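Local coordinates for protein oxidoreductase (PDB 3KA7) that binds FAD through a Rossmann-type domain and probably works as a flavin-dependent oxidoreductase of the amine oxidoreductase family, at residues T215-S220 with D235-D240; T3-A8 with V26-R31. One frame throughout, in Å; residues are numbered along the deposited sequence.

Contact 1: T215-S220 with D235-D240; sequences TGQEVS and DDRIHD. With FAD (flavin-adenine dinucleotide), chain B.
D235 N donates to E218 O at 3.1 Å, the shortest hydrogen bond between the two segments. It is fairly straight at the hydrogen, 164°, though the donor is tilted from the carbonyl plane. In return E218 N donates to D235 OD1 at 3.2 Å, meeting that oxygen nearly along its C-O axis. One residue thus takes both backbone polar atoms of E218, with its backbone amide and with one carboxylate oxygen. The second grip is by a water. It lies 2.7 Å from S220 OG, accepts from D236 N and donates to D236 OD1. S220 OG also makes a weak hydrogen bond to I233 O. Farther out, the side chains of Q217 and R237 cross at about a right angle, with the amide and guanidinium planes 70° apart. Q217 NE2 sits 3.4 Å from R237 NH2 at the guanidinium edge; both are donors, so the two do not hydrogen-bond and simply lie against each other. E218 holds its CG anti to the backbone N, chi1 179°, which carries CG to 3.7 Å from FAD N6A. On the adenine, V219 N donates to FAD N1A at 2.9 Å and V219 O accepts from FAD N6A at 3.0 Å. This two-bond backbone reading of the adenine edge, at the start of a three-stranded antiparallel sheet, belongs to the FAD site of a Rossmann-type flavoprotein.

Contact 2: T3-A8 with V26-R31; sequences TVVIGA and VEVFER. With FAD (flavin-adenine dinucleotide), chain B.
V5 and V28 meet side by side on the face of the sheet turned to helix 10-21, V5 CB lying 4.1 Å from V28 CG2. V28 CG1, anti to its backbone N at chi1 -173°, reaches along the strands to A8 CB at 4.0 Å. On the other face V4 CG1 comes to the edge of the F29 ring, near its plane, 4.2 Å from CE2. Strands 3-6 and 26-29 run parallel, their axes 19° apart. Their backbones pair by E27 N to T3 O, V5 N to E27 O, F29 N to V5 O and G7 N to F29 O. With helix 10-21 between them they form the first beta-alpha-beta unit of a Rossmann-type fold. G7, the first glycine of a probable GxGxxG motif, has CA 3.3 Å from FAD O4B, where a side chain would clash with the ribose. The polar edge is E30, buried, each carboxylate oxygen gripped by two donors. A bend at chi2, 64°, turns the carboxylate to the ribose and glycine-rich turn. OE1 accepts from A8 N at 2.8 Å and from FAD O3B at 2.7 Å. OE2 accepts from FAD O2B at 2.5 Å and from L32 N. A glutamine in place of E30 would probably leave one ribose hydroxyl and one backbone N-H, of A8 or L32, without an acceptor, because an NH2 would replace one carboxylate oxygen.

How the contacts relate
From the N terminus, contact 2 comes first. Strand 2-6 leads through helix 10-21 to strand 25-29, and the pairing of 3-8 with 26-31 closes that crossover. Contact 1 opens much later, after strand 212-214 at the edge of the same parallel sheet. It closes a shorter loop, through strand 228-234, where the three-stranded antiparallel sheet ends with 237-240. The two loops are in series; neither nests in nor crosses the other. They touch directly: Q217 N lies 2.9 Å from E30 O, a probable hydrogen bond, and the rings of H239 and F29 meet. Together they join the small sheet to the parallel sheet around the adenosine part of FAD.

Contact 1: T215-S220 with D235-D240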
ATOM      1  N   THR A 215       5.629  -3.963  22.956  1.00 18.05           N
ATOM      2  CA  THR A 215       4.241  -3.655  22.624  1.00 17.97           C
ATOM      3  C   THR A 215       3.528  -3.011  23.818  1.00 18.82           C
ATOM      4  O   THR A 215       4.025  -3.054  24.952  1.00 18.75           O
ATOM      5  CB  THR A 215       3.479  -4.907  22.157  1.00 18.12           C
ATOM      6  OG1 THR A 215       3.527  -5.915  23.178  1.00 17.51           O
ATOM      7  CG2 THR A 215       4.098  -5.465  20.881  1.00 17.52           C
ATOM      8  N   GLY A 216       2.383  -2.390  23.566  1.00 18.58           N
ATOM      9  CA  GLY A 216       1.632  -1.744  24.634  1.00 19.38           C
ATOM     10  C   GLY A 216       2.381  -0.562  25.212  1.00 19.61           C
ATOM     11  O   GLY A 216       2.197  -0.202  26.379  1.00 20.00           O
ATOM     12  N   GLN A 217       3.226   0.061  24.397  1.00 19.53           N
ATOM     13  CA  GLN A 217       3.961   1.233  24.837  1.00 19.73           C
ATOM     14  C   GLN A 217       3.807   2.390  23.865  1.00 19.53           C
ATOM     15  O   GLN A 217       4.286   2.339  22.734  1.00 19.34           O
ATOM     16  CB  GLN A 217       5.444   0.911  25.030  1.00 20.31           C
ATOM     17  CG  GLN A 217       5.715  -0.109  26.119  1.00 21.48           C
ATOM     18  CD  GLN A 217       7.066   0.093  26.754  1.00 23.25           C
ATOM     19  OE1 GLN A 217       7.622   1.187  26.714  1.00 25.24           O
ATOM     20  NE2 GLN A 217       7.608  -0.965  27.342  1.00 25.00           N
ATOM     21  N   GLU A 218       3.159   3.449  24.320  1.00 18.96           N
ATOM     22  CA  GLU A 218       2.971   4.615  23.479  1.00 18.78           C
ATOM     23  C   GLU A 218       4.074   5.647  23.666  1.00 17.89           C
ATOM     24  O   GLU A 218       4.363   6.081  24.792  1.00 17.69           O
ATOM     25  CB  GLU A 218       1.615   5.255  23.744  1.00 19.44           C
ATOM     26  CG  GLU A 218       1.363   6.503  22.903  1.00 22.01           C
ATOM     27  CD  GLU A 218      -0.075   6.978  22.989  1.00 27.41           C
ATOM     28  OE1 GLU A 218      -0.505   7.438  24.070  1.00 28.29           O
ATOM     29  OE2 GLU A 218      -0.784   6.883  21.968  1.00 30.17           O
ATOM     30  N   VAL A 219       4.693   6.032  22.557  1.00 16.21           N
ATOM     31  CA  VAL A 219       5.683   7.096  22.567  1.00 15.23           C
ATOM     32  C   VAL A 219       4.939   8.429  22.639  1.00 15.47           C
ATOM     33  O   VAL A 219       4.047   8.685  21.834  1.00 14.82           O
ATOM     34  CB  VAL A 219       6.602   7.014  21.328  1.00 15.05           C
ATOM     35  CG1 VAL A 219       7.542   8.212  21.257  1.00 14.75           C
ATOM     36  CG2 VAL A 219       7.393   5.698  21.337  1.00 14.77           C
ATOM     37  N   SER A 220       5.283   9.259  23.622  1.00 15.51           N
ATOM     38  CA  SER A 220       4.581  10.532  23.832  1.00 15.98           C
ATOM     39  C   SER A 220       5.406  11.755  23.448  1.00 16.05           C
ATOM     40  O   SER A 220       4.875  12.855  23.315  1.00 15.34           O
ATOM     41  CB  SER A 220       4.134  10.653  25.291  1.00 16.44           C
ATOM     42  OG  SER A 220       5.231  10.463  26.167  1.00 17.16           O
ATOM     43  N   ASP A 235       5.743   5.541  27.570  1.00 27.38           N
ATOM     44  CA  ASP A 235       5.106   5.229  28.845  1.00 29.19           C
ATOM     45  C   ASP A 235       5.781   5.923  30.026  1.00 29.53           C
ATOM     46  O   ASP A 235       6.019   5.321  31.078  1.00 30.03           O
ATOM     47  CB  ASP A 235       4.994   3.718  29.056  1.00 29.71           C
ATOM     48  CG  ASP A 235       3.631   3.176  28.645  1.00 31.87           C
ATOM     49  OD1 ASP A 235       3.130   3.520  27.541  1.00 33.31           O
ATOM     50  OD2 ASP A 235       3.050   2.401  29.434  1.00 35.14           O
ATOM     51  N   ASP A 236       6.069   7.207  29.834  1.00 29.97           N
ATOM     52  CA  ASP A 236       6.588   8.079  30.888  1.00 30.31           C
ATOM     53  C   ASP A 236       8.023   7.736  31.312  1.00 29.74           C
ATOM     54  O   ASP A 236       8.514   8.214  32.337  1.00 29.94           O
ATOM     55  CB  ASP A 236       5.628   8.103  32.082  1.00 31.03           C
ATOM     56  CG  ASP A 236       4.202   8.470  31.676  1.00 32.84           C
ATOM     57  OD1 ASP A 236       4.029   9.227  30.689  1.00 34.12           O
ATOM     58  OD2 ASP A 236       3.254   7.989  32.331  1.00 34.49           O
ATOM     59  N   ARG A 237       8.696   6.914  30.515  1.00 28.77           N
ATOM     60  CA  ARG A 237      10.093   6.597  30.756  1.00 28.33           C
ATOM     61  C   ARG A 237      10.961   7.148  29.629  1.00 27.57           C
ATOM     62  O   ARG A 237      10.599   7.049  28.452  1.00 27.07           O
ATOM     63  CB  ARG A 237      10.291   5.087  30.883  1.00 28.68           C
ATOM     64  CG  ARG A 237       9.498   4.468  32.018  1.00 30.95           C
ATOM     65  CD  ARG A 237      10.033   3.093  32.389  1.00 34.27           C
ATOM     66  NE  ARG A 237       9.708   2.091  31.381  1.00 37.15           N
ATOM     67  CZ  ARG A 237       8.479   1.640  31.159  1.00 39.06           C
ATOM     68  NH1 ARG A 237       7.460   2.117  31.866  1.00 40.32           N
ATOM     69  NH2 ARG A 237       8.264   0.724  30.223  1.00 39.78           N
ATOM     70  N   ILE A 238      12.098   7.731  29.997  1.00 26.52           N
ATOM     71  CA  ILE A 238      13.033   8.281  29.022  1.00 25.70           C
ATOM     72  C   ILE A 238      13.939   7.189  28.468  1.00 25.00           C
ATOM     73  O   ILE A 238      14.498   6.396  29.225  1.00 24.68           O
ATOM     74  CB  ILE A 238      13.914   9.375  29.648  1.00 25.92           C
ATOM     75  CG1 ILE A 238      13.074  10.610  29.989  1.00 27.28           C
ATOM     76  CG2 ILE A 238      15.057   9.746  28.720  1.00 26.10           C
ATOM     77  CD1 ILE A 238      13.847  11.673  30.765  1.00 29.55           C
ATOM     78  N   HIS A 239      14.079   7.144  27.146  1.00 23.65           N
ATOM     79  CA  HIS A 239      15.039   6.250  26.506  1.00 23.15           C
ATOM     80  C   HIS A 239      15.970   7.064  25.630  1.00 22.95           C
ATOM     81  O   HIS A 239      15.529   7.712  24.684  1.00 22.44           O
ATOM     82  CB  HIS A 239      14.335   5.192  25.652  1.00 23.03           C
ATOM     83  CG  HIS A 239      13.490   4.246  26.441  1.00 22.95           C
ATOM     84  ND1 HIS A 239      12.196   4.537  26.813  1.00 22.78           N
ATOM     85  CD2 HIS A 239      13.756   3.015  26.933  1.00 21.88           C
ATOM     86  CE1 HIS A 239      11.699   3.523  27.499  1.00 21.40           C
ATOM     87  NE2 HIS A 239      12.626   2.588  27.587  1.00 22.39           N
ATOM     88  N   ASP A 240      17.259   7.031  25.946  1.00 22.55           N
ATOM     89  CA  ASP A 240      18.264   7.728  25.150  1.00 22.48           C
ATOM     90  C   ASP A 240      18.443   7.089  23.784  1.00 21.62           C
ATOM     91  O   ASP A 240      18.292   5.878  23.629  1.00 21.86           O
ATOM     92  CB  ASP A 240      19.613   7.719  25.872  1.00 23.07           C
ATOM     93  CG  ASP A 240      19.579   8.458  27.188  1.00 25.30           C
ATOM     94  OD1 ASP A 240      18.638   9.249  27.415  1.00 28.15           O
ATOM     95  OD2 ASP A 240      20.506   8.251  27.998  1.00 28.18           O
TER
HETATM   96  PA  FAD B 500       1.933   1.615   9.882  1.00  9.21           P
HETATM   97  O1A FAD B 500       1.264   2.957   9.741  1.00 10.01           O
HETATM   98  O2A FAD B 500       1.153   0.417   9.394  1.00  9.81           O
HETATM   99  O5B FAD B 500       2.326   1.382  11.421  1.00  7.97           O
HETATM  100  C5B FAD B 500       2.511   2.500  12.281  1.00  5.76           C
HETATM  101  C4B FAD B 500       2.604   1.887  13.681  1.00  7.06           C
HETATM  102  O4B FAD B 500       2.890   2.871  14.656  1.00  8.95           O
HETATM  103  C3B FAD B 500       1.281   1.224  14.075  1.00  9.09           C
HETATM  104  O3B FAD B 500       1.498  -0.130  14.440  1.00  9.76           O
HETATM  105  C2B FAD B 500       0.796   2.057  15.264  1.00  9.94           C
HETATM  106  O2B FAD B 500       0.080   1.298  16.219  1.00 11.67           O
HETATM  107  C1B FAD B 500       2.099   2.625  15.815  1.00  8.38           C
HETATM  108  N9A FAD B 500       1.968   3.900  16.533  1.00 11.42           N
HETATM  109  C8A FAD B 500       1.220   5.015  16.214  1.00 11.21           C
HETATM  110  N7A FAD B 500       1.474   5.976  17.148  1.00  9.24           N
HETATM  111  C5A FAD B 500       2.369   5.468  18.039  1.00 11.05           C
HETATM  112  C6A FAD B 500       2.954   5.985  19.186  1.00 11.31           C
HETATM  113  N6A FAD B 500       2.755   7.255  19.523  1.00 10.28           N
HETATM  114  N1A FAD B 500       3.844   5.204  19.895  1.00 11.04           N
HETATM  115  C2A FAD B 500       4.149   3.921  19.490  1.00 12.03           C
HETATM  116  N3A FAD B 500       3.563   3.405  18.353  1.00 11.10           N
HETATM  117  C4A FAD B 500       2.688   4.176  17.657  1.00 11.07           C
HETATM  118  N1  FAD B 500       0.036  -2.359   0.634  1.00 11.04           N
HETATM  119  C2  FAD B 500       0.544  -3.321  -0.222  1.00 13.56           C
HETATM  120  O2  FAD B 500       1.753  -3.330  -0.490  1.00 12.33           O
HETATM  121  N3  FAD B 500      -0.318  -4.248  -0.789  1.00 13.03           N
HETATM  122  C4  FAD B 500      -1.673  -4.218  -0.511  1.00 14.43           C
HETATM  123  O4  FAD B 500      -2.444  -5.038  -1.011  1.00 16.98           O
HETATM  124  C4X FAD B 500      -2.184  -3.251   0.342  1.00 12.76           C
HETATM  125  N5  FAD B 500      -3.545  -3.204   0.609  1.00 13.49           N
HETATM  126  C5X FAD B 500      -4.036  -2.241   1.475  1.00 12.24           C
HETATM  127  C6  FAD B 500      -5.399  -2.190   1.767  1.00 14.64           C
HETATM  128  C7  FAD B 500      -5.892  -1.238   2.651  1.00 13.95           C
HETATM  129  C7M FAD B 500      -7.371  -1.206   2.945  1.00 15.35           C
HETATM  130  C8  FAD B 500      -5.013  -0.335   3.233  1.00 12.91           C
HETATM  131  C8M FAD B 500      -5.506   0.714   4.187  1.00 15.59           C
HETATM  132  C9  FAD B 500      -3.652  -0.374   2.936  1.00 11.82           C
HETATM  133  C9A FAD B 500      -3.159  -1.334   2.059  1.00 11.14           C
HETATM  134  N10 FAD B 500      -1.803  -1.376   1.762  1.00 10.60           N
HETATM  135  C10 FAD B 500      -1.314  -2.331   0.914  1.00 11.21           C
HETATM  136  C1' FAD B 500      -0.856  -0.355   2.301  1.00  7.30           C
HETATM  137  C2' FAD B 500      -0.116  -0.953   3.504  1.00  8.89           C
HETATM  138  O2' FAD B 500      -1.051  -1.607   4.358  1.00  9.31           O
HETATM  139  C3' FAD B 500       0.604   0.166   4.250  1.00  9.53           C
HETATM  140  O3' FAD B 500       1.295   0.984   3.312  1.00  9.56           O
HETATM  141  C4' FAD B 500       1.616  -0.289   5.298  1.00  8.47           C
HETATM  142  O4' FAD B 500       1.087  -1.279   6.156  1.00  8.97           O
HETATM  143  C5' FAD B 500       1.956   0.937   6.138  1.00  8.81           C
HETATM  144  O5' FAD B 500       3.095   0.619   6.900  1.00  7.02           O
HETATM  145  P   FAD B 500       3.866   1.755   7.697  1.00  9.21           P
HETATM  146  O1P FAD B 500       5.342   1.445   7.677  1.00  8.46           O
HETATM  147  O2P FAD B 500       3.497   3.144   7.216  1.00  8.08           O
HETATM  148  O3P FAD B 500       3.409   1.622   9.235  1.00 10.29           O
HETATM  149  O   HOH W   1       4.763   8.564  28.024  1.00 30.69           O

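Contact 2: T3-A8 with V26-R31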
ATOM      1  N   THR A   3      19.726   3.074  19.019  1.00 18.00           N
ATOM      2  CA  THR A   3      18.665   3.555  18.135  1.00 16.55           C
ATOM      3  C   THR A   3      17.296   3.117  18.656  1.00 15.54           C
ATOM      4  O   THR A   3      17.154   2.074  19.300  1.00 15.07           O
ATOM      5  CB  THR A   3      18.839   3.040  16.686  1.00 17.17           C
ATOM      6  OG1 THR A   3      18.437   1.672  16.618  1.00 18.25           O
ATOM      7  CG2 THR A   3      20.287   3.160  16.209  1.00 15.48           C
ATOM      8  N   VAL A   4      16.288   3.941  18.404  1.00 14.18           N
ATOM      9  CA  VAL A   4      14.936   3.596  18.789  1.00 13.60           C
ATOM     10  C   VAL A   4      14.032   3.794  17.581  1.00 12.72           C
ATOM     11  O   VAL A   4      14.244   4.716  16.779  1.00 11.79           O
ATOM     12  CB  VAL A   4      14.433   4.438  19.984  1.00 14.29           C
ATOM     13  CG1 VAL A   4      15.301   4.159  21.236  1.00 15.30           C
ATOM     14  CG2 VAL A   4      14.441   5.906  19.639  1.00 15.15           C
ATOM     15  N   VAL A   5      13.052   2.912  17.458  1.00 11.93           N
ATOM     16  CA  VAL A   5      12.075   2.987  16.382  1.00 11.59           C
ATOM     17  C   VAL A   5      10.724   3.211  17.023  1.00 11.00           C
ATOM     18  O   VAL A   5      10.338   2.492  17.954  1.00 10.70           O
ATOM     19  CB  VAL A   5      12.045   1.677  15.575  1.00 11.83           C
ATOM     20  CG1 VAL A   5      10.981   1.751  14.482  1.00 12.39           C
ATOM     21  CG2 VAL A   5      13.421   1.410  14.961  1.00 12.44           C
ATOM     22  N   ILE A   6      10.001   4.217  16.537  1.00 10.06           N
ATOM     23  CA  ILE A   6       8.670   4.512  17.067  1.00 10.05           C
ATOM     24  C   ILE A   6       7.638   3.870  16.147  1.00  9.47           C
ATOM     25  O   ILE A   6       7.474   4.311  15.021  1.00  9.40           O
ATOM     26  CB  ILE A   6       8.423   6.032  17.137  1.00 10.23           C
ATOM     27  CG1 ILE A   6       9.553   6.726  17.923  1.00 12.57           C
ATOM     28  CG2 ILE A   6       7.061   6.311  17.774  1.00 10.91           C
ATOM     29  CD1 ILE A   6       9.512   8.239  17.851  1.00 13.85           C
ATOM     30  N   GLY A   7       6.970   2.817  16.620  1.00  9.19           N
ATOM     31  CA  GLY A   7       5.931   2.130  15.848  1.00  9.58           C
ATOM     32  C   GLY A   7       6.477   0.891  15.162  1.00 10.02           C
ATOM     33  O   GLY A   7       7.519   0.958  14.487  1.00 10.98           O
ATOM     34  N   ALA A   8       5.776  -0.225  15.336  1.00  9.58           N
ATOM     35  CA  ALA A   8       6.152  -1.498  14.729  1.00  9.66           C
ATOM     36  C   ALA A   8       5.360  -1.782  13.465  1.00  9.12           C
ATOM     37  O   ALA A   8       4.949  -2.908  13.242  1.00  9.41           O
ATOM     38  CB  ALA A   8       5.995  -2.650  15.731  1.00 10.41           C
ATOM     39  N   VAL A  26      18.989  -1.710  19.063  1.00 18.50           N
ATOM     40  CA  VAL A  26      17.681  -1.225  18.618  1.00 17.70           C
ATOM     41  C   VAL A  26      16.552  -1.650  19.549  1.00 16.74           C
ATOM     42  O   VAL A  26      16.439  -2.828  19.921  1.00 16.82           O
ATOM     43  CB  VAL A  26      17.348  -1.697  17.173  1.00 18.10           C
ATOM     44  CG1 VAL A  26      18.447  -1.310  16.206  1.00 19.03           C
ATOM     45  CG2 VAL A  26      17.108  -3.192  17.125  1.00 19.63           C
ATOM     46  N   GLU A  27      15.710  -0.690  19.923  1.00 15.66           N
ATOM     47  CA  GLU A  27      14.477  -0.994  20.641  1.00 15.50           C
ATOM     48  C   GLU A  27      13.315  -0.370  19.884  1.00 14.38           C
ATOM     49  O   GLU A  27      13.392   0.801  19.502  1.00 14.49           O
ATOM     50  CB  GLU A  27      14.518  -0.441  22.058  1.00 16.23           C
ATOM     51  CG  GLU A  27      15.651  -1.021  22.882  1.00 19.27           C
ATOM     52  CD  GLU A  27      15.527  -0.673  24.339  1.00 24.14           C
ATOM     53  OE1 GLU A  27      14.426  -0.868  24.904  1.00 26.45           O
ATOM     54  OE2 GLU A  27      16.531  -0.208  24.918  1.00 26.22           O
ATOM     55  N   VAL A  28      12.269  -1.164  19.668  1.00 13.35           N
ATOM     56  CA  VAL A  28      11.069  -0.709  18.959  1.00 13.03           C
ATOM     57  C   VAL A  28       9.946  -0.542  19.960  1.00 13.04           C
ATOM     58  O   VAL A  28       9.722  -1.430  20.763  1.00 13.50           O
ATOM     59  CB  VAL A  28      10.616  -1.750  17.929  1.00 13.16           C
ATOM     60  CG1 VAL A  28       9.469  -1.194  17.078  1.00 12.84           C
ATOM     61  CG2 VAL A  28      11.810  -2.165  17.041  1.00 11.75           C
ATOM     62  N   PHE A  29       9.235   0.587  19.905  1.00 12.98           N
ATOM     63  CA  PHE A  29       8.107   0.819  20.798  1.00 13.13           C
ATOM     64  C   PHE A  29       6.806   0.901  20.006  1.00 12.94           C
ATOM     65  O   PHE A  29       6.650   1.772  19.155  1.00 13.04           O
ATOM     66  CB  PHE A  29       8.330   2.091  21.616  1.00 13.57           C
ATOM     67  CG  PHE A  29       9.550   2.023  22.503  1.00 14.02           C
ATOM     68  CD1 PHE A  29       9.430   1.710  23.849  1.00 15.61           C
ATOM     69  CD2 PHE A  29      10.808   2.242  21.979  1.00 14.61           C
ATOM     70  CE1 PHE A  29      10.559   1.634  24.664  1.00 15.88           C
ATOM     71  CE2 PHE A  29      11.946   2.170  22.792  1.00 14.69           C
ATOM     72  CZ  PHE A  29      11.810   1.859  24.130  1.00 15.42           C
ATOM     73  N   GLU A  30       5.898  -0.026  20.279  1.00 13.51           N
ATOM     74  CA  GLU A  30       4.614  -0.099  19.580  1.00 13.82           C
ATOM     75  C   GLU A  30       3.460   0.073  20.571  1.00 14.67           C
ATOM     76  O   GLU A  30       3.417  -0.590  21.624  1.00 13.73           O
ATOM     77  CB  GLU A  30       4.483  -1.445  18.858  1.00 13.54           C
ATOM     78  CG  GLU A  30       3.053  -1.800  18.447  1.00 13.64           C
ATOM     79  CD  GLU A  30       2.496  -0.814  17.435  1.00 14.13           C
ATOM     80  OE1 GLU A  30       3.261  -0.428  16.528  1.00 11.98           O
ATOM     81  OE2 GLU A  30       1.319  -0.408  17.563  1.00 13.71           O
ATOM     82  N   ARG A  31       2.517   0.947  20.222  1.00 14.59           N
ATOM     83  CA  ARG A  31       1.412   1.293  21.108  1.00 15.86           C
ATOM     84  C   ARG A  31       0.359   0.192  21.255  1.00 15.74           C
ATOM     85  O   ARG A  31      -0.240   0.051  22.324  1.00 15.86           O
ATOM     86  CB  ARG A  31       0.750   2.590  20.631  1.00 16.27           C
ATOM     87  CG  ARG A  31      -0.116   3.283  21.656  1.00 19.48           C
ATOM     88  CD  ARG A  31      -0.822   4.473  21.014  1.00 22.90           C
ATOM     89  NE  ARG A  31      -1.688   3.994  19.962  1.00 24.40           N
ATOM     90  CZ  ARG A  31      -3.001   3.850  20.092  1.00 25.36           C
ATOM     91  NH1 ARG A  31      -3.612   4.197  21.221  1.00 26.14           N
ATOM     92  NH2 ARG A  31      -3.703   3.375  19.081  1.00 24.69           N
TER
HETATM   93  PA  FAD B 500       1.933   1.615   9.882  1.00  9.21           P
HETATM   94  O1A FAD B 500       1.264   2.957   9.741  1.00 10.01           O
HETATM   95  O2A FAD B 500       1.153   0.417   9.394  1.00  9.81           O
HETATM   96  O5B FAD B 500       2.326   1.382  11.421  1.00  7.97           O
HETATM   97  C5B FAD B 500       2.511   2.500  12.281  1.00  5.76           C
HETATM   98  C4B FAD B 500       2.604   1.887  13.681  1.00  7.06           C
HETATM   99  O4B FAD B 500       2.890   2.871  14.656  1.00  8.95           O
HETATM  100  C3B FAD B 500       1.281   1.224  14.075  1.00  9.09           C
HETATM  101  O3B FAD B 500       1.498  -0.130  14.440  1.00  9.76           O
HETATM  102  C2B FAD B 500       0.796   2.057  15.264  1.00  9.94           C
HETATM  103  O2B FAD B 500       0.080   1.298  16.219  1.00 11.67           O
HETATM  104  C1B FAD B 500       2.099   2.625  15.815  1.00  8.38           C
HETATM  105  N9A FAD B 500       1.968   3.900  16.533  1.00 11.42           N
HETATM  106  C8A FAD B 500       1.220   5.015  16.214  1.00 11.21           C
HETATM  107  N7A FAD B 500       1.474   5.976  17.148  1.00  9.24           N
HETATM  108  C5A FAD B 500       2.369   5.468  18.039  1.00 11.05           C
HETATM  109  C6A FAD B 500       2.954   5.985  19.186  1.00 11.31           C
HETATM  110  N6A FAD B 500       2.755   7.255  19.523  1.00 10.28           N
HETATM  111  N1A FAD B 500       3.844   5.204  19.895  1.00 11.04           N
HETATM  112  C2A FAD B 500       4.149   3.921  19.490  1.00 12.03           C
HETATM  113  N3A FAD B 500       3.563   3.405  18.353  1.00 11.10           N
HETATM  114  C4A FAD B 500       2.688   4.176  17.657  1.00 11.07           C
HETATM  115  N1  FAD B 500       0.036  -2.359   0.634  1.00 11.04           N
HETATM  116  C2  FAD B 500       0.544  -3.321  -0.222  1.00 13.56           C
HETATM  117  O2  FAD B 500       1.753  -3.330  -0.490  1.00 12.33           O
HETATM  118  N3  FAD B 500      -0.318  -4.248  -0.789  1.00 13.03           N
HETATM  119  C4  FAD B 500      -1.673  -4.218  -0.511  1.00 14.43           C
HETATM  120  O4  FAD B 500      -2.444  -5.038  -1.011  1.00 16.98           O
HETATM  121  C4X FAD B 500      -2.184  -3.251   0.342  1.00 12.76           C
HETATM  122  N5  FAD B 500      -3.545  -3.204   0.609  1.00 13.49           N
HETATM  123  C5X FAD B 500      -4.036  -2.241   1.475  1.00 12.24           C
HETATM  124  C6  FAD B 500      -5.399  -2.190   1.767  1.00 14.64           C
HETATM  125  C7  FAD B 500      -5.892  -1.238   2.651  1.00 13.95           C
HETATM  126  C7M FAD B 500      -7.371  -1.206   2.945  1.00 15.35           C
HETATM  127  C8  FAD B 500      -5.013  -0.335   3.233  1.00 12.91           C
HETATM  128  C8M FAD B 500      -5.506   0.714   4.187  1.00 15.59           C
HETATM  129  C9  FAD B 500      -3.652  -0.374   2.936  1.00 11.82           C
HETATM  130  C9A FAD B 500      -3.159  -1.334   2.059  1.00 11.14           C
HETATM  131  N10 FAD B 500      -1.803  -1.376   1.762  1.00 10.60           N
HETATM  132  C10 FAD B 500      -1.314  -2.331   0.914  1.00 11.21           C
HETATM  133  C1' FAD B 500      -0.856  -0.355   2.301  1.00  7.30           C
HETATM  134  C2' FAD B 500      -0.116  -0.953   3.504  1.00  8.89           C
HETATM  135  O2' FAD B 500      -1.051  -1.607   4.358  1.00  9.31           O
HETATM  136  C3' FAD B 500       0.604   0.166   4.250  1.00  9.53           C
HETATM  137  O3' FAD B 500       1.295   0.984   3.312  1.00  9.56           O
HETATM  138  C4' FAD B 500       1.616  -0.289   5.298  1.00  8.47           C
HETATM  139  O4' FAD B 500       1.087  -1.279   6.156  1.00  8.97           O
HETATM  140  C5' FAD B 500       1.956   0.937   6.138  1.00  8.81           C
HETATM  141  O5' FAD B 500       3.095   0.619   6.900  1.00  7.02           O
HETATM  142  P   FAD B 500       3.866   1.755   7.697  1.00  9.21           P
HETATM  143  O1P FAD B 500       5.342   1.445   7.677  1.00  8.46           O
HETATM  144  O2P FAD B 500       3.497   3.144   7.216  1.00  8.08           O
HETATM  145  O3P FAD B 500       3.409   1.622   9.235  1.00 10.29           O